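Local coordinates for formiminoglutamase (Trypanosoma cruzi, PDB 4MYK), which hydrolyses N-formimino-L-glutamate to L-glutamate and formamide as an arginase-like manganese metalloenzyme, at residues I89-S92 against E96-E99; S103-V108 against P115-G120; T107-G112 against R134-D139. The protein carries 1 engineered substitution. All blocks are in the same frame, centred on the assembly; numbering follows the deposited sequence.

Interaction 1: I89-S92 against E96-E99; sequences ITAS and EAHE
Glu-96 reaches Ser-92 across the first turn of helix 94-110 because its CG stands anti to the backbone N (chi1 -180°) and the chain stays extended beyond it (chi2 -178°), laying the carboxylate beside the loop. From the other side, the Ser-92 OG sits between its own N and carbonyl carbon (chi1 75°), and donates to Glu-96 OE1 at 3.1 Å, meeting that oxygen nearly along its C-O axis. This is the one hydrogen bond between the segments, and it lies at the outer margin of the contact. Further in, the methyl of Ala-91 rests against the helix, its CB 3.4 Å from Ala-97 N. The two methyls, Ala-91 CB and Ala-97 CB, are 3.7 Å apart. The CG of Glu-96 passes alongside Ala-91 CB at 3.9 Å. Glu-96 therefore covers Ala-91 with its methylenes, and its carboxylate oxygen OE1 accepts the serine hydroxyl. Deeper still, the CG2 branch of Ile-89 points at the helix backbone and comes to 3.4 Å from the carbonyl oxygen of Ala-97. Tyr-39 takes part from outside, its hydroxyl hydrogen-bonded to Ile-89 O, and Lys-100 NZ binds Thr-90 O, so the helix also holds the loop through a lysine. Ile-89 and Ala-97 both lean on Phe-37 of strand 32-37. With alanines on both sides, the CA atoms of Ala-91 and Ala-97 come within 4.9 Å of each other. The contact joins the loop after edge strand 83-88 to the start of the following helix, a strand-loop-helix connection of the α/β arginase/deacetylase fold.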
loop_
_atom_site.group_PDB
_atom_site.type_symbol
_atom_site.label_atom_id
_atom_site.label_comp_id
_atom_site.label_asym_id
_atom_site.label_seq_id
_atom_site.Cartn_x
_atom_site.Cartn_y
_atom_site.Cartn_z
ATOM N N ILE A 89 6.794 -21.313 24.623
ATOM C CA ILE A 89 6.122 -22.483 25.156
ATOM C C ILE A 89 6.471 -23.670 24.268
ATOM O O ILE A 89 6.070 -23.716 23.107
ATOM C CB ILE A 89 4.593 -22.293 25.158
ATOM C CG1 ILE A 89 4.200 -21.133 26.074
ATOM C CG2 ILE A 89 3.896 -23.569 25.591
ATOM C CD1 ILE A 89 4.688 -21.289 27.504
ATOM N N THR A 90 7.226 -24.623 24.803
ATOM C CA THR A 90 7.629 -25.787 24.020
ATOM C C THR A 90 7.138 -27.073 24.650
ATOM O O THR A 90 7.146 -27.212 25.869
ATOM C CB THR A 90 9.148 -25.870 23.880
ATOM O OG1 THR A 90 9.754 -25.409 25.094
ATOM C CG2 THR A 90 9.621 -25.013 22.704
ATOM N N ALA A 91 6.722 -28.015 23.812
ATOM C CA ALA A 91 6.114 -29.249 24.290
ATOM C C ALA A 91 6.247 -30.374 23.262
ATOM O O ALA A 91 6.334 -30.122 22.058
ATOM C CB ALA A 91 4.651 -29.007 24.629
ATOM N N SER A 92 6.250 -31.616 23.741
ATOM C CA SER A 92 6.414 -32.774 22.861
ATOM C C SER A 92 5.210 -32.985 21.934
ATOM O O SER A 92 5.367 -33.427 20.799
ATOM C CB SER A 92 6.687 -34.040 23.678
ATOM O OG SER A 92 5.513 -34.523 24.309
ATOM N N GLU A 96 -0.400 -30.599 24.378
ATOM C CA GLU A 96 0.354 -30.278 25.581
ATOM C C GLU A 96 0.876 -28.839 25.515
ATOM O O GLU A 96 0.871 -28.123 26.515
ATOM C CB GLU A 96 1.498 -31.268 25.777
ATOM C CG GLU A 96 2.339 -31.018 27.009
ATOM C CD GLU A 96 3.476 -32.009 27.117
ATOM O OE1 GLU A 96 3.747 -32.701 26.109
ATOM O OE2 GLU A 96 4.088 -32.099 28.201
ATOM N N ALA A 97 1.320 -28.419 24.334
ATOM C CA ALA A 97 1.763 -27.040 24.135
ATOM C C ALA A 97 0.619 -26.077 24.409
ATOM O O ALA A 97 0.822 -24.982 24.918
ATOM C CB ALA A 97 2.290 -26.850 22.723
ATOM N N HIS A 98 -0.590 -26.494 24.072
ATOM C CA HIS A 98 -1.776 -25.714 24.376
ATOM C C HIS A 98 -2.007 -25.603 25.868
ATOM O O HIS A 98 -2.405 -24.558 26.376
ATOM C CB HIS A 98 -2.993 -26.360 23.732
ATOM C CG HIS A 98 -3.130 -26.041 22.283
ATOM N ND1 HIS A 98 -4.148 -25.260 21.791
ATOM C CD2 HIS A 98 -2.351 -26.361 21.223
ATOM C CE1 HIS A 98 -4.006 -25.130 20.483
ATOM N NE2 HIS A 98 -2.922 -25.786 20.115
ATOM N N GLU A 99 -1.770 -26.705 26.564
ATOM C CA GLU A 99 -1.972 -26.745 28.002
ATOM C C GLU A 99 -0.960 -25.873 28.710
ATOM O O GLU A 99 -1.309 -25.120 29.608
ATOM C CB GLU A 99 -1.852 -28.174 28.512
ATOM C CG GLU A 99 -2.899 -29.122 27.960
ATOM C CD GLU A 99 -2.792 -30.478 28.604
ATOM O OE1 GLU A 99 -2.580 -30.521 29.832
ATOM O OE2 GLU A 99 -2.899 -31.498 27.889
#

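Interaction 2: S103-V108 against P115-G120; sequences SKVFTV and PFVIGG
Pro-115, Val-105 and Val-108 carry most of this buried contact, where helix 94-110 packs on strand 114-119 of the parallel sheet in the α/β arginase/deacetylase fold. The helix leads into the strand through a short turn, and the two short segments run nearly antiparallel, at 155° with axes 8.9 Å apart. Pro-115, near the start of the strand, directs its CB toward the helix, and its ring carbons CB and CG are touched by two valines one turn apart. Val-105 crosses it at about a right angle, CG1 lying 3.9 Å from the ring CG of Pro-115. Val-108 instead slides past in the opposite direction, its CG1 packing 3.8 Å from Pro-115 N and also against the ring carbons. Both valines hold CG1 anti to the backbone N (chi1 173° and 175°), which turns that branch of each onto the proline. The second branch of Val-105 is used further along the strand, on Val-117, whose side chain points to the same face of the sheet as Pro-115. No hydrogen bond crosses between the segments; the strand backbone instead bonds to its sheet neighbours, Pro-115 and Val-117 to strand 274-280 and Phe-116 to strand 32-37. Met-276 adds to the apolar surface under Val-105 and Pro-115, and Asn-128 of helix 125-135 touches both Val-105 and Val-117. Beyond Val-117 the chain runs on toward the manganese ligand Asn-122. Val-105 and Val-117 also cross at about a right angle, meeting through Val-105 CG2 and Val-117 CG2 at 3.8 Å.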
loop_
_atom_site.group_PDB
_atom_site.type_symbol
_atom_site.label_atom_id
_atom_site.label_comp_id
_atom_site.label_asym_id
_atom_site.label_seq_id
_atom_site.Cartn_x
_atom_site.Cartn_y
_atom_site.Cartn_z
ATOM N N SER A 103 -1.713 -22.463 30.862
ATOM C CA SER A 103 -1.320 -22.486 32.253
ATOM C C SER A 103 -0.414 -21.301 32.556
ATOM O O SER A 103 -0.496 -20.692 33.622
ATOM C CB SER A 103 -0.625 -23.809 32.561
ATOM O OG SER A 103 -0.346 -23.928 33.943
ATOM N N LYS A 104 0.442 -20.978 31.597
ATOM C CA LYS A 104 1.415 -19.897 31.731
ATOM C C LYS A 104 0.769 -18.521 31.704
ATOM O O LYS A 104 1.071 -17.679 32.525
ATOM C CB LYS A 104 2.458 -19.990 30.614
ATOM C CG LYS A 104 3.484 -18.864 30.629
ATOM C CD LYS A 104 4.189 -18.798 31.953
ATOM C CE LYS A 104 5.445 -17.972 31.847
ATOM N NZ LYS A 104 6.337 -18.207 33.014
ATOM N N VAL A 105 -0.107 -18.292 30.736
ATOM C CA VAL A 105 -0.832 -17.035 30.658
ATOM C C VAL A 105 -1.636 -16.804 31.937
ATOM O O VAL A 105 -1.684 -15.684 32.458
ATOM C CB VAL A 105 -1.770 -17.003 29.427
ATOM C CG1 VAL A 105 -2.648 -15.750 29.444
ATOM C CG2 VAL A 105 -0.955 -17.078 28.146
ATOM N N PHE A 106 -2.260 -17.865 32.446
ATOM C CA PHE A 106 -3.052 -17.761 33.669
ATOM C C PHE A 106 -2.225 -17.286 34.855
ATOM O O PHE A 106 -2.630 -16.376 35.576
ATOM C CB PHE A 106 -3.713 -19.081 34.038
ATOM C CG PHE A 106 -4.390 -19.039 35.380
ATOM C CD1 PHE A 106 -5.622 -18.417 35.530
ATOM C CD2 PHE A 106 -3.780 -19.582 36.500
ATOM C CE1 PHE A 106 -6.241 -18.354 36.762
ATOM C CE2 PHE A 106 -4.402 -19.527 37.736
ATOM C CZ PHE A 106 -5.635 -18.909 37.865
ATOM N N THR A 107 -1.071 -17.914 35.056
ATOM C CA THR A 107 -0.179 -17.528 36.145
ATOM C C THR A 107 0.177 -16.039 36.082
ATOM O O THR A 107 0.069 -15.335 37.082
ATOM C CB THR A 107 1.089 -18.425 36.205
ATOM O OG1 THR A 107 1.920 -18.187 35.063
ATOM C CG2 THR A 107 0.701 -19.894 36.236
ATOM N N VAL A 108 0.573 -15.553 34.904
ATOM C CA VAL A 108 0.860 -14.124 34.729
ATOM C C VAL A 108 -0.371 -13.281 35.062
ATOM O O VAL A 108 -0.270 -12.246 35.723
ATOM C CB VAL A 108 1.358 -13.779 33.295
ATOM C CG1 VAL A 108 1.523 -12.283 33.145
ATOM C CG2 VAL A 108 2.671 -14.456 33.012
ATOM N N PRO A 115 0.027 -10.383 30.212
ATOM C CA PRO A 115 0.590 -11.328 29.247
ATOM C C PRO A 115 0.395 -10.864 27.794
ATOM O O PRO A 115 -0.725 -10.521 27.389
ATOM C CB PRO A 115 -0.236 -12.600 29.484
ATOM C CG PRO A 115 -1.386 -12.195 30.369
ATOM C CD PRO A 115 -1.374 -10.708 30.507
ATOM N N PHE A 116 1.482 -10.855 27.024
ATOM C CA PHE A 116 1.395 -10.664 25.574
ATOM C C PHE A 116 1.958 -11.901 24.888
ATOM O O PHE A 116 3.125 -12.267 25.102
ATOM C CB PHE A 116 2.157 -9.411 25.128
ATOM C CG PHE A 116 2.336 -9.305 23.630
ATOM C CD1 PHE A 116 1.380 -8.683 22.844
ATOM C CD2 PHE A 116 3.472 -9.821 23.009
ATOM C CE1 PHE A 116 1.551 -8.583 21.464
ATOM C CE2 PHE A 116 3.647 -9.718 21.633
ATOM C CZ PHE A 116 2.684 -9.099 20.865
ATOM N N VAL A 117 1.133 -12.556 24.079
ATOM C CA VAL A 117 1.532 -13.814 23.460
ATOM C C VAL A 117 1.786 -13.618 21.976
ATOM O O VAL A 117 0.889 -13.230 21.227
ATOM C CB VAL A 117 0.466 -14.913 23.664
ATOM C CG1 VAL A 117 0.971 -16.261 23.126
ATOM C CG2 VAL A 117 0.082 -15.025 25.143
ATOM N N ILE A 118 3.016 -13.871 21.552
ATOM C CA ILE A 118 3.357 -13.746 20.142
ATOM C C ILE A 118 3.369 -15.120 19.481
ATOM O O ILE A 118 4.037 -16.035 19.954
ATOM C CB ILE A 118 4.707 -13.014 19.924
ATOM C CG1 ILE A 118 5.046 -12.952 18.435
ATOM C CG2 ILE A 118 5.835 -13.663 20.725
ATOM C CD1 ILE A 118 4.011 -12.221 17.627
ATOM N N GLY A 119 2.604 -15.253 18.397
ATOM C CA GLY A 119 2.508 -16.499 17.659
ATOM C C GLY A 119 3.200 -16.445 16.302
ATOM O O GLY A 119 3.779 -15.416 15.921
ATOM N N GLY A 120 3.102 -17.539 15.549
ATOM C CA GLY A 120 2.227 -18.649 15.895
ATOM C C GLY A 120 0.882 -18.437 15.218
ATOM O O GLY A 120 0.532 -17.309 14.898
#

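Interaction 3: T107-G112 against R134-D139; sequences TVLARG and RAFPGD
Leu-109 spreads its two methyls over the end of helix 125-135, one for Ala-135 and the other for Phe-136. The CD1 branch lies 3.7 Å from Ala-135 CB, and the CB of Leu-109 approaches that same methyl at 3.9 Å, so the alanine sits alongside the leucine stem as well as its tip. The CG of Leu-109 is anti to its carbonyl carbon (chi1 -78°), which carries the branched end across to the neighbouring helix. CD2 reaches the Phe-136 ring obliquely and more loosely, 4.5 Å from CE2. The ring is folded back beside Ala-135, whose CB lies 3.9 Å above one face, offset toward the rim; alanine thus touches both the leucine and the phenyl ring. Phe-136 is the first residue to leave the helix and opens a type II turn closed by Asp-139 N on Phe-136 O at 3.1 Å. On the other segment, Gly-112 N bonds to Leu-109 O at the end of helix 94-110. Outside the pair, Phe-136 touches Asn-230. Two helix C-terminal ends are joined here on the same side of the sheet. With no hydrogen bond or salt bridge across the segments, the contact rests on apolar packing and shape: a small methyl in close fit with the leucine, and a phenyl ring that the leucine touches only lightly. Nothing directional fixes its methyls against the ring; the fit is van der Waals.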
loop_
_atom_site.group_PDB
_atom_site.type_symbol
_atom_site.label_atom_id
_atom_site.label_comp_id
_atom_site.label_asym_id
_atom_site.label_seq_id
_atom_site.Cartn_x
_atom_site.Cartn_y
_atom_site.Cartn_z
ATOM N N THR A 107 -1.071 -17.914 35.056
ATOM C CA THR A 107 -0.179 -17.528 36.145
ATOM C C THR A 107 0.177 -16.039 36.082
ATOM O O THR A 107 0.069 -15.335 37.082
ATOM C CB THR A 107 1.089 -18.425 36.205
ATOM O OG1 THR A 107 1.920 -18.187 35.063
ATOM C CG2 THR A 107 0.701 -19.894 36.236
ATOM N N VAL A 108 0.573 -15.553 34.904
ATOM C CA VAL A 108 0.860 -14.124 34.729
ATOM C C VAL A 108 -0.371 -13.281 35.062
ATOM O O VAL A 108 -0.270 -12.246 35.723
ATOM C CB VAL A 108 1.358 -13.779 33.295
ATOM C CG1 VAL A 108 1.523 -12.283 33.145
ATOM C CG2 VAL A 108 2.671 -14.456 33.012
ATOM N N LEU A 109 -1.527 -13.749 34.597
ATOM C CA LEU A 109 -2.808 -13.103 34.869
ATOM C C LEU A 109 -3.112 -13.093 36.366
ATOM O O LEU A 109 -3.408 -12.049 36.947
ATOM C CB LEU A 109 -3.946 -13.815 34.128
ATOM C CG LEU A 109 -4.166 -13.586 32.631
ATOM C CD1 LEU A 109 -5.386 -14.379 32.172
ATOM C CD2 LEU A 109 -4.340 -12.105 32.346
ATOM N N ALA A 110 -3.031 -14.270 36.973
ATOM C CA ALA A 110 -3.316 -14.456 38.392
ATOM C C ALA A 110 -2.559 -13.490 39.304
ATOM O O ALA A 110 -3.048 -13.140 40.377
ATOM C CB ALA A 110 -3.041 -15.905 38.801
ATOM N N ARG A 111 -1.372 -13.053 38.896
ATOM C CA ARG A 111 -0.576 -12.201 39.787
ATOM C C ARG A 111 -0.660 -10.739 39.409
ATOM O O ARG A 111 0.072 -9.912 39.935
ATOM C CB ARG A 111 0.891 -12.640 39.849
ATOM C CG ARG A 111 1.755 -12.053 38.773
ATOM C CD ARG A 111 3.212 -12.432 38.956
ATOM N NE ARG A 111 3.965 -12.078 37.758
ATOM C CZ ARG A 111 4.234 -12.931 36.779
ATOM N NH1 ARG A 111 3.838 -14.189 36.883
ATOM N NH2 ARG A 111 4.906 -12.527 35.713
ATOM N N GLY A 112 -1.550 -10.421 38.480
ATOM C CA GLY A 112 -1.752 -9.039 38.092
ATOM C C GLY A 112 -0.881 -8.513 36.964
ATOM O O GLY A 112 -1.050 -7.371 36.556
ATOM N N ARG A 134 -10.544 -18.509 33.421
ATOM C CA ARG A 134 -10.162 -19.015 34.735
ATOM C C ARG A 134 -9.844 -17.848 35.636
ATOM O O ARG A 134 -10.228 -17.827 36.802
ATOM C CB ARG A 134 -8.928 -19.921 34.655
ATOM C CG ARG A 134 -9.178 -21.320 34.117
ATOM C CD ARG A 134 -7.841 -22.032 33.914
ATOM N NE ARG A 134 -7.072 -22.046 35.154
ATOM C CZ ARG A 134 -5.759 -22.239 35.238
ATOM N NH1 ARG A 134 -5.032 -22.432 34.148
ATOM N NH2 ARG A 134 -5.168 -22.227 36.428
ATOM N N ALA A 135 -9.123 -16.877 35.092
ATOM C CA ALA A 135 -8.662 -15.751 35.887
ATOM C C ALA A 135 -9.801 -14.821 36.324
ATOM O O ALA A 135 -9.764 -14.275 37.432
ATOM C CB ALA A 135 -7.571 -14.976 35.140
ATOM N N PHE A 136 -10.798 -14.633 35.458
ATOM C CA PHE A 136 -11.959 -13.803 35.781
ATOM C C PHE A 136 -13.226 -14.590 35.503
ATOM O O PHE A 136 -13.872 -14.407 34.471
ATOM C CB PHE A 136 -11.956 -12.509 34.976
ATOM C CG PHE A 136 -10.594 -11.906 34.822
ATOM C CD1 PHE A 136 -10.030 -11.172 35.848
ATOM C CD2 PHE A 136 -9.868 -12.090 33.652
ATOM C CE1 PHE A 136 -8.768 -10.621 35.710
ATOM C CE2 PHE A 136 -8.607 -11.549 33.510
ATOM C CZ PHE A 136 -8.054 -10.810 34.538
ATOM N N PRO A 137 -13.573 -15.494 36.429
ATOM C CA PRO A 137 -14.755 -16.352 36.343
ATOM C C PRO A 137 -16.018 -15.599 35.932
ATOM O O PRO A 137 -16.541 -14.792 36.703
ATOM C CB PRO A 137 -14.898 -16.869 37.768
ATOM C CG PRO A 137 -13.487 -16.922 38.270
ATOM C CD PRO A 137 -12.788 -15.750 37.652
ATOM N N GLY A 138 -16.483 -15.867 34.713
ATOM C CA GLY A 138 -17.750 -15.357 34.212
ATOM C C GLY A 138 -17.782 -13.892 33.820
ATOM O O GLY A 138 -18.804 -13.401 33.353
ATOM N N ASP A 139 -16.663 -13.195 33.997
ATOM C CA ASP A 139 -16.608 -11.754 33.741
ATOM C C ASP A 139 -15.587 -11.376 32.657
ATOM O O ASP A 139 -14.905 -10.351 32.773
ATOM C CB ASP A 139 -16.295 -10.996 35.038
ATOM C CG ASP A 139 -16.811 -9.568 35.022
ATOM O OD1 ASP A 139 -17.588 -9.202 34.118
ATOM O OD2 ASP A 139 -16.445 -8.811 35.936
#

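From the N terminus, interaction 1 closes the shortest loop, tying the residues after edge strand 83-88 to the first part of helix 94-110. Interaction 2 follows in series, joining the later part of that helix to strand 114-119 across a short turn. Interaction 3 also starts from this helix, sharing Thr-107 and Val-108 with interaction 2, and runs on past strand 114-119 to the end of helix 125-135. It opens before interaction 2 has closed, so the two cross and neither nests. Helix 94-110 is thus common to all three. Interactions 1 and 2 meet where Ile-89 touches Lys-104; interactions 2 and 3 meet through Leu-109 on Pro-115 and the cation-pi pair of Phe-106 with Arg-134.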